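Local coordinates for tail fiber protein (Acinetobacter phage AM24, PDB 5W5P), which probably acts as a trimeric tailspike that recognises, and may degrade, the capsular polysaccharide of Acinetobacter baumannii when the phage attaches to its host, at residues 28-31 / 32-35; 375-378 / 379-382; 411-415 / 416-420. One frame throughout, in Å; residues are numbered along the deposited sequence.

Starting from the N terminus, interaction 1 (28-31 / 32-35) caps and braces the short helix 30-35, far from the other two: its centre lies about 78 and 80 Å from those of interactions 2 and 3. Interaction 2 rounds off a turn just after strand 365-375, and interaction 3 reverses the chain after strand 412-413, one coil further along the parallel β-helix. The three follow in series, none enclosing or crossing another. Interactions 2 and 3 touch, however: Ala376 N lies 2.9 Å from Asn414 OD1 and Tyr380 O lies 3.1 Å from Tyr416 N, both probable hydrogen bonds that join the loops of successive coils.

Interaction 1 (28-31 / 32-35); sequences KSQQ and EVNN
Glu32 OE1 is gripped twice by Ser29. The backbone N of Ser29 reaches Glu32 OE1 at 2.7 Å, nearly in line with the C-O bond, while Ser29 OG donates to Glu32 OE1 over 3.0 Å from the anti side and 31° out of the carboxylate plane. In return, Glu32 N donates to Ser29 OG at 3.2 Å. The reciprocal pattern is a capping box, with Ser29 as N-cap of helix 30-35. Serine suits the position because its short hydroxyl can curl back to a helix N-H; with chi1 at 75°, OG sits over the backbone, flanked by N and C, where it faces Glu32. Glutamate has the length to return to the N-cap, and its negative charge should be favoured near the positive end of the helix dipole. The aliphatic part of Lys28 crosses the carboxylate at about a right angle, with Lys28 CE 3.5 Å from Glu32 OE2; the ammonium stays too far away for a salt bridge.

Beginning directly after the N-cap, two amide pairs link residues four apart. Gln30 NE2 gives Asn34 OD1 a bond of 2.6 Å, the acceptor lying in the amide plane of Gln30. Gln31 NE2 meets Asn35 OD1 at 2.8 Å, but here the donor stands above the carbonyl plane of Asn35. Both glutamine chains bend at chi2, which turns each NE2 along the helix toward the side-chain oxygen four residues on.

The buried amides of Gln30, Gln31 and Asn34 also work between chains: Asn34 ND2 donates to Gln30 OE1 of the second subunit, Gln30 OE1 accepts from Asn34 ND2 of the third, and Gln31 bonds to Asp24 and Ser25 of the second. Within its own chain, helix 30-35 is tied back to strand 22-23 by backbone hydrogen bonding between Gln30 and Ile22.

Interaction 2 (375-378 / 379-382); sequences GAAA and AYKA
Lys381 lies along the backbone of Ala378 and the two alanines before it. Its CB is 3.9 Å from Ala378 O. Further out, Lys381 CE comes to 3.9 Å from Ala376 O, and these are van der Waals contacts of methylenes rather than polar bonds. Chi2 to chi4 are all close to 180°, and the straight chain that results is what allows one side chain to run past three residues. Lysine fits such an exposed place because its alkyl part can cover backbone while a charged end is tolerated at the surface.

Ala378 and Ala379 occupy the two central positions of a type I β-turn, closed by Tyr380 N donating to Ala377 O. That bond, 3.1 Å long, is nearly straight at nitrogen (171°), although the donor stands well above the carbonyl plane of Ala377. The turn belongs to the loop between strand 365-375 and strand 389-390, where the chain passes from one strand of the parallel β-helix to another. Alanine, small and tolerant of helical backbone angles, suits both corners.

The methyl group of Ala379 turns to the aromatic ring that follows it, CB resting 4.0 Å above one face of Tyr380 and shifted toward the rim. On the incoming arm, Ala376 CB approaches Tyr380 CB at 4.4 Å, and Ala377 CB comes near CD2 of the ring. Tyrosine suits a buried place with a polar neighbour: its ring packs on Leu346 and Pro347 of helix 346-349 and on Tyr386, while its hydroxyl is hydrogen-bonded to Asn342 OD1.

Interaction 3 (411-415 / 416-420); sequences NWTNA and YRMWS
Met418, present as selenomethionine, reaches back across the bend to Asn411 and Thr413. Its chain is extended at chi1 and chi2 (-165° and -172°), which carries selenium 3.7 Å from Asn411 CB; it then turns at chi3 (-69°), bringing the terminal CE to 3.6 Å from Thr413 CG2 and 3.9 Å from Asn411 CB. A long, flexible and unbranched residue suits this reach.

Thr413 divides its side chain between two tasks. Its methyl meets Met418 obliquely, whereas OG1, placed anti to the residue's own N, accepts from Ala415 N at 3.2 Å, an ST turn at the end of strand 412-413. Asp388 OD2 is a further hydrogen-bond partner of that hydroxyl. Asn411 meets Met418 chiefly through CB, and its amide is engaged by residues of neighbouring coils: OD1 accepts from Asn372 and ND2 donates to Asn430, a run of hydrogen-bonded asparagines consistent with those seen inside parallel β-helices.

After the bend, Tyr416 has Arg417 NH1 at its ring edge, in plane, and makes a cation-pi contact with Arg439. Phe374 and Phe432 also pack against Met418.

No hydrogen bond joins 411-415 to 416-420. With the polar groups of Asn411 and Thr413 bonded elsewhere, the arms of the bend are held together by van der Waals contact of a non-polar side chain, consistent with their buried position.

Interaction 1 (28-31 / 32-35)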
ATOM      1  N   LYS A  28     -29.520  59.549 -17.858  1.00 64.72           N
ATOM      2  CA  LYS A  28     -28.744  59.998 -16.714  1.00 61.06           C
ATOM      3  C   LYS A  28     -27.635  60.942 -17.163  1.00 58.31           C
ATOM      4  O   LYS A  28     -27.194  60.924 -18.314  1.00 59.98           O
ATOM      5  CB  LYS A  28     -28.156  58.802 -15.959  1.00 61.43           C
ATOM      6  CG  LYS A  28     -29.208  57.911 -15.317  1.00 61.52           C
ATOM      7  CD  LYS A  28     -28.783  57.434 -13.938  1.00 63.47           C
ATOM      8  CE  LYS A  28     -29.914  57.582 -12.930  1.00 65.60           C
ATOM      9  NZ  LYS A  28     -31.214  57.094 -13.472  1.00 66.74           N
ATOM     10  N   SER A  29     -27.186  61.777 -16.231  1.00 56.90           N
ATOM     11  CA  SER A  29     -26.179  62.775 -16.550  1.00 57.07           C
ATOM     12  C   SER A  29     -24.815  62.122 -16.736  1.00 58.00           C
ATOM     13  O   SER A  29     -24.570  60.991 -16.303  1.00 59.69           O
ATOM     14  CB  SER A  29     -26.102  63.833 -15.449  1.00 59.57           C
ATOM     15  OG  SER A  29     -25.435  63.332 -14.304  1.00 60.14           O
ATOM     16  N   GLN A  30     -23.914  62.857 -17.397  1.00 55.95           N
ATOM     17  CA  GLN A  30     -22.546  62.373 -17.548  1.00 52.97           C
ATOM     18  C   GLN A  30     -21.870  62.200 -16.199  1.00 52.65           C
ATOM     19  O   GLN A  30     -21.066  61.277 -16.022  1.00 56.94           O
ATOM     20  CB  GLN A  30     -21.733  63.327 -18.422  1.00 54.07           C
ATOM     21  CG  GLN A  30     -20.295  62.887 -18.641  1.00 51.66           C
ATOM     22  CD  GLN A  30     -20.196  61.643 -19.497  1.00 51.27           C
ATOM     23  OE1 GLN A  30     -20.832  61.550 -20.545  1.00 52.22           O
ATOM     24  NE2 GLN A  30     -19.399  60.673 -19.052  1.00 49.25           N
ATOM     25  N   GLN A  31     -22.183  63.068 -15.234  1.00 52.80           N
ATOM     26  CA  GLN A  31     -21.627  62.907 -13.897  1.00 54.48           C
ATOM     27  C   GLN A  31     -22.015  61.561 -13.297  1.00 54.48           C
ATOM     28  O   GLN A  31     -21.183  60.891 -12.677  1.00 58.15           O
ATOM     29  CB  GLN A  31     -22.082  64.048 -12.991  1.00 54.45           C
ATOM     30  CG  GLN A  31     -21.418  64.034 -11.625  1.00 54.76           C
ATOM     31  CD  GLN A  31     -19.910  63.949 -11.718  1.00 54.34           C
ATOM     32  OE1 GLN A  31     -19.251  64.873 -12.203  1.00 55.43           O
ATOM     33  NE2 GLN A  31     -19.352  62.837 -11.256  1.00 52.91           N
ATOM     34  N   GLU A  32     -23.270  61.141 -13.482  1.00 55.93           N
ATOM     35  CA  GLU A  32     -23.695  59.837 -12.976  1.00 59.87           C
ATOM     36  C   GLU A  32     -23.011  58.695 -13.722  1.00 60.77           C
ATOM     37  O   GLU A  32     -22.696  57.663 -13.119  1.00 56.28           O
ATOM     38  CB  GLU A  32     -25.214  59.701 -13.073  1.00 59.91           C
ATOM     39  CG  GLU A  32     -25.974  60.494 -12.028  1.00 63.69           C
ATOM     40  CD  GLU A  32     -27.401  60.792 -12.452  1.00 73.87           C
ATOM     41  OE1 GLU A  32     -27.593  61.342 -13.558  1.00 77.09           O
ATOM     42  OE2 GLU A  32     -28.331  60.474 -11.681  1.00 78.89           O
ATOM     43  N   VAL A  33     -22.783  58.860 -15.028  1.00 62.64           N
ATOM     44  CA  VAL A  33     -22.007  57.880 -15.782  1.00 56.07           C
ATOM     45  C   VAL A  33     -20.581  57.814 -15.251  1.00 53.36           C
ATOM     46  O   VAL A  33     -20.025  56.728 -15.056  1.00 51.13           O
ATOM     47  CB  VAL A  33     -22.037  58.222 -17.285  1.00 56.75           C
ATOM     48  CG1 VAL A  33     -20.812  57.661 -17.992  1.00 56.03           C
ATOM     49  CG2 VAL A  33     -23.316  57.708 -17.927  1.00 57.62           C
ATOM     50  N   ASN A  34     -19.964  58.976 -15.011  1.00 56.14           N
ATOM     51  CA  ASN A  34     -18.607  58.991 -14.473  1.00 54.73           C
ATOM     52  C   ASN A  34     -18.540  58.333 -13.102  1.00 53.91           C
ATOM     53  O   ASN A  34     -17.540  57.687 -12.772  1.00 54.23           O
ATOM     54  CB  ASN A  34     -18.080  60.426 -14.391  1.00 52.13           C
ATOM     55  CG  ASN A  34     -17.868  61.053 -15.756  1.00 54.56           C
ATOM     56  OD1 ASN A  34     -18.059  60.404 -16.787  1.00 52.93           O
ATOM     57  ND2 ASN A  34     -17.478  62.327 -15.770  1.00 56.78           N
ATOM     58  N   ASN A  35     -19.596  58.474 -12.298  1.00 54.38           N
ATOM     59  CA  ASN A  35     -19.567  57.963 -10.933  1.00 54.11           C
ATOM     60  C   ASN A  35     -19.438  56.447 -10.870  1.00 50.00           C
ATOM     61  O   ASN A  35     -18.984  55.925  -9.845  1.00 49.63           O
ATOM     62  CB  ASN A  35     -20.821  58.408 -10.179  1.00 54.96           C
ATOM     63  CG  ASN A  35     -20.758  59.866  -9.767  1.00 57.18           C
ATOM     64  OD1 ASN A  35     -19.688  60.480  -9.780  1.00 56.74           O
ATOM     65  ND2 ASN A  35     -21.905  60.429  -9.395  1.00 55.27           N
TER

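Interaction 2 (375-378 / 379-382)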
ATOM      1  N   GLY A 375      13.314   3.540  13.880  1.00 42.50           N
ATOM      2  CA  GLY A 375      14.560   4.163  14.286  1.00 38.38           C
ATOM      3  C   GLY A 375      14.446   4.828  15.642  1.00 42.86           C
ATOM      4  O   GLY A 375      13.838   5.895  15.769  1.00 43.17           O
ATOM      5  N   ALA A 376      15.028   4.210  16.665  1.00 44.40           N
ATOM      6  CA  ALA A 376      14.814   4.642  18.037  1.00 43.21           C
ATOM      7  C   ALA A 376      15.800   5.727  18.441  1.00 46.22           C
ATOM      8  O   ALA A 376      16.948   5.760  17.982  1.00 45.04           O
ATOM      9  CB  ALA A 376      14.938   3.460  18.998  1.00 39.30           C
ATOM     10  N   ALA A 377      15.336   6.625  19.305  1.00 45.97           N
ATOM     11  CA  ALA A 377      16.255   7.447  20.072  1.00 41.34           C
ATOM     12  C   ALA A 377      17.109   6.551  20.964  1.00 42.70           C
ATOM     13  O   ALA A 377      16.744   5.415  21.279  1.00 44.17           O
ATOM     14  CB  ALA A 377      15.491   8.463  20.918  1.00 41.61           C
ATOM     15  N   ALA A 378      18.266   7.074  21.372  1.00 43.85           N
ATOM     16  CA  ALA A 378      19.205   6.277  22.154  1.00 47.20           C
ATOM     17  C   ALA A 378      18.587   5.750  23.442  1.00 49.61           C
ATOM     18  O   ALA A 378      19.032   4.720  23.956  1.00 49.34           O
ATOM     19  CB  ALA A 378      20.454   7.102  22.470  1.00 45.62           C
ATOM     20  N   ALA A 379      17.557   6.422  23.958  1.00 53.31           N
ATOM     21  CA  ALA A 379      16.967   6.062  25.240  1.00 51.92           C
ATOM     22  C   ALA A 379      16.249   4.718  25.216  1.00 50.80           C
ATOM     23  O   ALA A 379      16.063   4.114  26.279  1.00 50.10           O
ATOM     24  CB  ALA A 379      15.992   7.153  25.681  1.00 50.79           C
ATOM     25  N   TYR A 380      15.839   4.235  24.045  1.00 42.21           N
ATOM     26  CA  TYR A 380      15.011   3.040  23.962  1.00 46.60           C
ATOM     27  C   TYR A 380      15.717   1.870  23.295  1.00 45.35           C
ATOM     28  O   TYR A 380      15.094   0.828  23.070  1.00 46.86           O
ATOM     29  CB  TYR A 380      13.699   3.370  23.249  1.00 43.20           C
ATOM     30  CG  TYR A 380      12.984   4.477  23.966  1.00 43.67           C
ATOM     31  CD1 TYR A 380      12.404   4.252  25.208  1.00 41.03           C
ATOM     32  CD2 TYR A 380      12.928   5.755  23.434  1.00 46.75           C
ATOM     33  CE1 TYR A 380      11.768   5.259  25.889  1.00 42.92           C
ATOM     34  CE2 TYR A 380      12.290   6.773  24.111  1.00 51.56           C
ATOM     35  CZ  TYR A 380      11.714   6.517  25.343  1.00 48.98           C
ATOM     36  OH  TYR A 380      11.073   7.524  26.027  1.00 54.91           O
ATOM     37  N   LYS A 381      17.007   2.009  22.990  1.00 43.60           N
ATOM     38  CA  LYS A 381      17.762   0.872  22.482  1.00 46.55           C
ATOM     39  C   LYS A 381      17.991  -0.182  23.560  1.00 46.27           C
ATOM     40  O   LYS A 381      17.961  -1.380  23.260  1.00 45.08           O
ATOM     41  CB  LYS A 381      19.094   1.348  21.901  1.00 46.29           C
ATOM     42  CG  LYS A 381      18.937   2.171  20.634  1.00 43.51           C
ATOM     43  CD  LYS A 381      20.265   2.729  20.173  1.00 42.88           C
ATOM     44  CE  LYS A 381      20.097   3.570  18.918  1.00 42.47           C
ATOM     45  NZ  LYS A 381      21.394   4.179  18.515  1.00 46.05           N
ATOM     46  N   ALA A 382      18.195   0.238  24.812  1.00 45.02           N
ATOM     47  CA  ALA A 382      18.502  -0.672  25.914  1.00 44.85           C
ATOM     48  C   ALA A 382      17.427  -0.687  26.998  1.00 46.64           C
ATOM     49  O   ALA A 382      17.653  -1.259  28.072  1.00 48.91           O
ATOM     50  CB  ALA A 382      19.852  -0.312  26.535  1.00 45.27           C
TER

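Interaction 3 (411-415 / 416-420)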
ATOM      1  N   ASN A 411      10.270  -5.592   8.540  1.00 39.58           N
ATOM      2  CA  ASN A 411      10.485  -4.354   9.278  1.00 36.22           C
ATOM      3  C   ASN A 411      11.931  -4.254   9.756  1.00 39.35           C
ATOM      4  O   ASN A 411      12.679  -5.232   9.757  1.00 46.51           O
ATOM      5  CB  ASN A 411       9.539  -4.262  10.477  1.00 33.98           C
ATOM      6  CG  ASN A 411       8.082  -4.419  10.083  1.00 40.09           C
ATOM      7  OD1 ASN A 411       7.436  -3.459   9.650  1.00 39.22           O
ATOM      8  ND2 ASN A 411       7.554  -5.639  10.228  1.00 41.81           N
ATOM      9  N   TRP A 412      12.314  -3.050  10.177  1.00 39.55           N
ATOM     10  CA  TRP A 412      13.663  -2.759  10.652  1.00 40.32           C
ATOM     11  C   TRP A 412      13.570  -1.963  11.942  1.00 41.38           C
ATOM     12  O   TRP A 412      12.928  -0.907  11.977  1.00 40.69           O
ATOM     13  CB  TRP A 412      14.467  -1.960   9.615  1.00 41.30           C
ATOM     14  CG  TRP A 412      15.930  -1.812   9.939  1.00 41.28           C
ATOM     15  CD1 TRP A 412      16.963  -2.507   9.378  1.00 42.40           C
ATOM     16  CD2 TRP A 412      16.525  -0.909  10.888  1.00 41.47           C
ATOM     17  NE1 TRP A 412      18.158  -2.099   9.919  1.00 44.54           N
ATOM     18  CE2 TRP A 412      17.918  -1.121  10.847  1.00 41.31           C
ATOM     19  CE3 TRP A 412      16.015   0.052  11.769  1.00 36.14           C
ATOM     20  CZ2 TRP A 412      18.806  -0.408  11.652  1.00 39.60           C
ATOM     21  CZ3 TRP A 412      16.896   0.754  12.573  1.00 36.79           C
ATOM     22  CH2 TRP A 412      18.277   0.521  12.510  1.00 38.73           C
ATOM     23  N   THR A 413      14.229  -2.452  12.990  1.00 41.23           N
ATOM     24  CA  THR A 413      14.286  -1.740  14.256  1.00 41.19           C
ATOM     25  C   THR A 413      15.705  -1.797  14.803  1.00 42.15           C
ATOM     26  O   THR A 413      16.513  -2.640  14.411  1.00 44.05           O
ATOM     27  CB  THR A 413      13.300  -2.316  15.288  1.00 39.44           C
ATOM     28  OG1 THR A 413      13.171  -1.412  16.392  1.00 41.46           O
ATOM     29  CG2 THR A 413      13.782  -3.674  15.804  1.00 37.32           C
ATOM     30  N   ASN A 414      16.006  -0.859  15.704  1.00 39.51           N
ATOM     31  CA  ASN A 414      17.215  -0.914  16.512  1.00 39.68           C
ATOM     32  C   ASN A 414      16.885  -0.669  17.978  1.00 42.54           C
ATOM     33  O   ASN A 414      17.771  -0.318  18.763  1.00 39.62           O
ATOM     34  CB  ASN A 414      18.271   0.079  16.015  1.00 39.64           C
ATOM     35  CG  ASN A 414      17.825   1.530  16.127  1.00 42.62           C
ATOM     36  OD1 ASN A 414      16.663   1.826  16.405  1.00 42.37           O
ATOM     37  ND2 ASN A 414      18.758   2.444  15.893  1.00 38.82           N
ATOM     38  N   ALA A 415      15.622  -0.838  18.348  1.00 37.35           N
ATOM     39  CA  ALA A 415      15.179  -0.684  19.719  1.00 37.74           C
ATOM     40  C   ALA A 415      15.375  -2.000  20.467  1.00 46.46           C
ATOM     41  O   ALA A 415      15.781  -3.016  19.896  1.00 37.44           O
ATOM     42  CB  ALA A 415      13.721  -0.233  19.753  1.00 39.13           C
ATOM     43  N   TYR A 416      15.089  -1.988  21.768  1.00 43.14           N
ATOM     44  CA  TYR A 416      15.209  -3.216  22.540  1.00 41.01           C
ATOM     45  C   TYR A 416      14.297  -4.302  21.983  1.00 42.64           C
ATOM     46  O   TYR A 416      14.716  -5.457  21.826  1.00 37.39           O
ATOM     47  CB  TYR A 416      14.901  -2.955  24.011  1.00 41.16           C
ATOM     48  CG  TYR A 416      15.318  -4.107  24.885  1.00 44.62           C
ATOM     49  CD1 TYR A 416      16.654  -4.310  25.201  1.00 47.61           C
ATOM     50  CD2 TYR A 416      14.384  -5.007  25.375  1.00 43.57           C
ATOM     51  CE1 TYR A 416      17.049  -5.375  25.991  1.00 46.92           C
ATOM     52  CE2 TYR A 416      14.771  -6.077  26.165  1.00 44.96           C
ATOM     53  CZ  TYR A 416      16.105  -6.253  26.467  1.00 47.21           C
ATOM     54  OH  TYR A 416      16.498  -7.307  27.254  1.00 52.61           O
ATOM     55  N   ARG A 417      13.058  -3.948  21.653  1.00 37.13           N
ATOM     56  CA  ARG A 417      12.113  -4.908  21.109  1.00 36.46           C
ATOM     57  C   ARG A 417      11.252  -4.237  20.051  1.00 44.34           C
ATOM     58  O   ARG A 417      10.993  -3.030  20.102  1.00 36.16           O
ATOM     59  CB  ARG A 417      11.222  -5.499  22.202  1.00 36.63           C
ATOM     60  CG  ARG A 417      11.808  -6.730  22.879  1.00 48.03           C
ATOM     61  CD  ARG A 417      10.764  -7.431  23.730  1.00 47.63           C
ATOM     62  NE  ARG A 417      11.298  -8.627  24.367  1.00 49.04           N
ATOM     63  CZ  ARG A 417      11.791  -8.663  25.600  1.00 50.62           C
ATOM     64  NH1 ARG A 417      11.819  -7.561  26.342  1.00 54.52           N
ATOM     65  NH2 ARG A 417      12.255  -9.800  26.090  1.00 44.19           N
HETATM   66  N   MSE A 418      10.801  -5.040  19.095  1.00 43.14           N
HETATM   67  CA  MSE A 418       9.878  -4.556  18.085  1.00 43.84           C
HETATM   68  C   MSE A 418       8.428  -4.761  18.526  1.00 43.07           C
HETATM   69  O   MSE A 418       7.543  -3.994  18.134  1.00 42.60           O
HETATM   70  CB  MSE A 418      10.132  -5.248  16.750  1.00 44.50           C
HETATM   71  CG  MSE A 418       9.472  -4.541  15.579  1.00 50.34           C
HETATM   72 SE   MSE A 418       9.586  -5.570  13.935  1.00 48.72          SE
HETATM   73  CE  MSE A 418      11.509  -5.425  13.626  1.00 51.17           C
ATOM     74  N   TRP A 419       8.193  -5.788  19.345  1.00 38.88           N
ATOM     75  CA  TRP A 419       6.855  -6.076  19.844  1.00 37.88           C
ATOM     76  C   TRP A 419       6.960  -6.707  21.228  1.00 40.33           C
ATOM     77  O   TRP A 419       8.030  -7.150  21.654  1.00 35.57           O
ATOM     78  CB  TRP A 419       6.081  -6.984  18.878  1.00 34.28           C
ATOM     79  CG  TRP A 419       6.712  -8.326  18.643  1.00 38.53           C
ATOM     80  CD1 TRP A 419       6.654  -9.414  19.466  1.00 39.70           C
ATOM     81  CD2 TRP A 419       7.490  -8.726  17.507  1.00 37.63           C
ATOM     82  NE1 TRP A 419       7.345 -10.461  18.914  1.00 41.54           N
ATOM     83  CE2 TRP A 419       7.870 -10.065  17.712  1.00 38.81           C
ATOM     84  CE3 TRP A 419       7.902  -8.080  16.339  1.00 36.96           C
ATOM     85  CZ2 TRP A 419       8.644 -10.771  16.793  1.00 38.36           C
ATOM     86  CZ3 TRP A 419       8.672  -8.780  15.431  1.00 35.65           C
ATOM     87  CH2 TRP A 419       9.031 -10.111  15.662  1.00 37.91           C
ATOM     88  N   SER A 420       5.828  -6.729  21.932  1.00 40.52           N
ATOM     89  CA  SER A 420       5.776  -7.360  23.246  1.00 43.66           C
ATOM     90  C   SER A 420       6.160  -8.829  23.138  1.00 46.82           C
ATOM     91  O   SER A 420       5.632  -9.560  22.294  1.00 47.14           O
ATOM     92  CB  SER A 420       4.376  -7.226  23.846  1.00 40.49           C
ATOM     93  OG  SER A 420       4.018  -5.872  24.047  1.00 39.70           O
TER